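Local coordinates for exopolysaccharide biosynthesis protein (Pantoea stewartii subsp. stewartii DC283, PDB 6TGF) that modifies the glycan of the bacterial biofilm, probably as a hydrolase, and has a parallel beta-helix fold like that of bacteriophage tailspikes, at residues Thr179-Glu184 against Asp222-Arg227. Numbering follows the deposited sequence.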
# COMPACT_ATOMS: atom_id res chain seq x y z
N THR B 179 12.76 40.31 32.70
CA THR B 179 11.80 40.30 33.84
C THR B 179 12.21 39.21 34.84
O THR B 179 11.98 38.03 34.53
CB THR B 179 10.36 40.07 33.35
OG1 THR B 179 10.05 41.08 32.39
CG2 THR B 179 9.35 40.11 34.48
N ARG B 180 12.76 39.60 35.99
CA ARG B 180 13.07 38.67 37.11
C ARG B 180 11.75 38.21 37.72
O ARG B 180 10.88 39.03 38.00
CB ARG B 180 13.95 39.35 38.16
CG ARG B 180 14.17 38.52 39.42
CD ARG B 180 15.22 39.12 40.35
NE ARG B 180 16.50 38.44 40.24
CZ ARG B 180 17.01 37.59 41.13
NH1 ARG B 180 16.36 37.30 42.24
NH2 ARG B 180 18.19 37.04 40.91
N PRO B 181 11.54 36.88 37.93
CA PRO B 181 10.36 36.39 38.65
C PRO B 181 10.28 36.98 40.07
O PRO B 181 11.32 37.21 40.66
CB PRO B 181 10.56 34.87 38.71
CG PRO B 181 11.54 34.55 37.60
CD PRO B 181 12.40 35.79 37.45
N LEU B 182 9.06 37.20 40.56
CA LEU B 182 8.80 37.68 41.95
C LEU B 182 9.29 36.63 42.95
O LEU B 182 9.90 37.01 43.97
CB LEU B 182 7.30 37.96 42.13
CG LEU B 182 6.78 39.25 41.51
CD1 LEU B 182 5.28 39.36 41.69
CD2 LEU B 182 7.48 40.47 42.09
N PHE B 183 9.02 35.35 42.65
CA PHE B 183 9.37 34.18 43.51
C PHE B 183 9.48 32.92 42.65
O PHE B 183 9.05 32.94 41.48
CB PHE B 183 8.32 34.02 44.62
CG PHE B 183 6.89 34.04 44.13
CD1 PHE B 183 6.30 32.89 43.63
CD2 PHE B 183 6.15 35.20 44.17
CE1 PHE B 183 4.98 32.91 43.19
CE2 PHE B 183 4.83 35.22 43.73
CZ PHE B 183 4.25 34.08 43.23
N GLU B 184 10.03 31.85 43.24
CA GLU B 184 10.16 30.51 42.61
C GLU B 184 8.76 29.94 42.36
O GLU B 184 8.02 29.73 43.34
CB GLU B 184 10.98 29.58 43.51
CG GLU B 184 11.25 28.21 42.91
CD GLU B 184 12.21 28.19 41.73
OE1 GLU B 184 13.18 28.97 41.75
OE2 GLU B 184 11.98 27.39 40.80
N ASP B 222 19.70 37.18 33.86
CA ASP B 222 20.84 37.25 34.80
C ASP B 222 20.39 36.70 36.16
O ASP B 222 19.86 37.47 36.97
CB ASP B 222 21.39 38.68 34.90
CG ASP B 222 22.83 38.77 35.37
OD1 ASP B 222 23.39 37.73 35.76
OD2 ASP B 222 23.38 39.89 35.34
N GLY B 223 20.57 35.39 36.37
CA GLY B 223 20.33 34.70 37.65
C GLY B 223 18.90 34.21 37.78
O GLY B 223 18.45 34.01 38.93
N PHE B 224 18.21 34.00 36.66
CA PHE B 224 16.82 33.47 36.60
C PHE B 224 16.51 32.96 35.19
O PHE B 224 17.29 33.23 34.26
CB PHE B 224 15.81 34.56 37.00
CG PHE B 224 15.71 35.70 36.03
CD1 PHE B 224 14.87 35.63 34.93
CD2 PHE B 224 16.45 36.86 36.21
CE1 PHE B 224 14.77 36.69 34.03
CE2 PHE B 224 16.36 37.91 35.32
CZ PHE B 224 15.52 37.83 34.23
N HIS B 225 15.38 32.25 35.06
CA HIS B 225 14.83 31.77 33.77
C HIS B 225 13.32 31.55 33.91
O HIS B 225 12.82 31.53 35.05
CB HIS B 225 15.57 30.52 33.29
CG HIS B 225 15.15 29.26 33.97
ND1 HIS B 225 15.77 28.79 35.12
CD2 HIS B 225 14.19 28.35 33.67
CE1 HIS B 225 15.20 27.66 35.49
NE2 HIS B 225 14.23 27.37 34.62
N TRP B 226 12.64 31.40 32.77
CA TRP B 226 11.21 31.04 32.67
C TRP B 226 11.09 29.74 31.86
O TRP B 226 11.68 29.67 30.77
CB TRP B 226 10.41 32.17 32.01
CG TRP B 226 10.45 33.46 32.77
CD1 TRP B 226 11.36 34.46 32.63
CD2 TRP B 226 9.53 33.90 33.79
NE1 TRP B 226 11.08 35.49 33.48
CE2 TRP B 226 9.96 35.17 34.21
CE3 TRP B 226 8.39 33.34 34.38
CZ2 TRP B 226 9.30 35.90 35.20
CZ3 TRP B 226 7.74 34.06 35.36
CH2 TRP B 226 8.18 35.32 35.76
N ARG B 227 10.38 28.75 32.41
CA ARG B 227 10.14 27.43 31.75
C ARG B 227 8.71 27.42 31.21
O ARG B 227 7.77 27.68 31.99
CB ARG B 227 10.40 26.29 32.75
CG ARG B 227 10.03 24.90 32.24
CD ARG B 227 10.77 23.78 32.95
NE ARG B 227 11.41 24.21 34.19
CZ ARG B 227 12.73 24.17 34.45
NH1 ARG B 227 13.58 23.69 33.56
NH2 ARG B 227 13.18 24.61 35.61
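Trp226 donates a hydrogen bond from its indole NE1 to the backbone O of Thr179, at 2.9 Å. The acceptor lies in the indole plane, and the bond meets Thr179 O almost in line with its carbonyl, at 169°. The hydrogen bond is bent at the hydrogen, with an N-H...O angle of 149°. Pro181 packs over one face of the same indole. Its CG makes a CH-pi contact 3.9 Å from the centroid of the six-membered ring, displaced toward the rim. Pro181 CB follows along the outer atoms CZ2 and CH2.

The Phe224 ring lies under the backbone of Arg180. Arg180 CA sits over the ring centre, 3.8 Å from the centroid, a well-centred CH-pi contact. Phe224 holds CG between its backbone N and carbonyl carbon (chi1 67°), which turns the ring to the loop. Pro181 CD touches Phe224 CD1 at 3.5 Å, so the proline contacts both rings. The Arg180 side chain runs out extended and bends at chi3, which leaves NH2 near Gly223 O without a hydrogen bond.

Outside the pair, Asp175 O accepts a hydrogen bond from Thr179 OG1, and Asn55 ND2 donates one to Arg180 O. Trp226 also touches Phe204 on strand 202-207. Two aromatic rings of strand 224-228 thus hold the irregular loop between helix 173-176 and strand 187-190 against a mixed sheet, where strand 224-228 lies between strands 202-207 and 218-221.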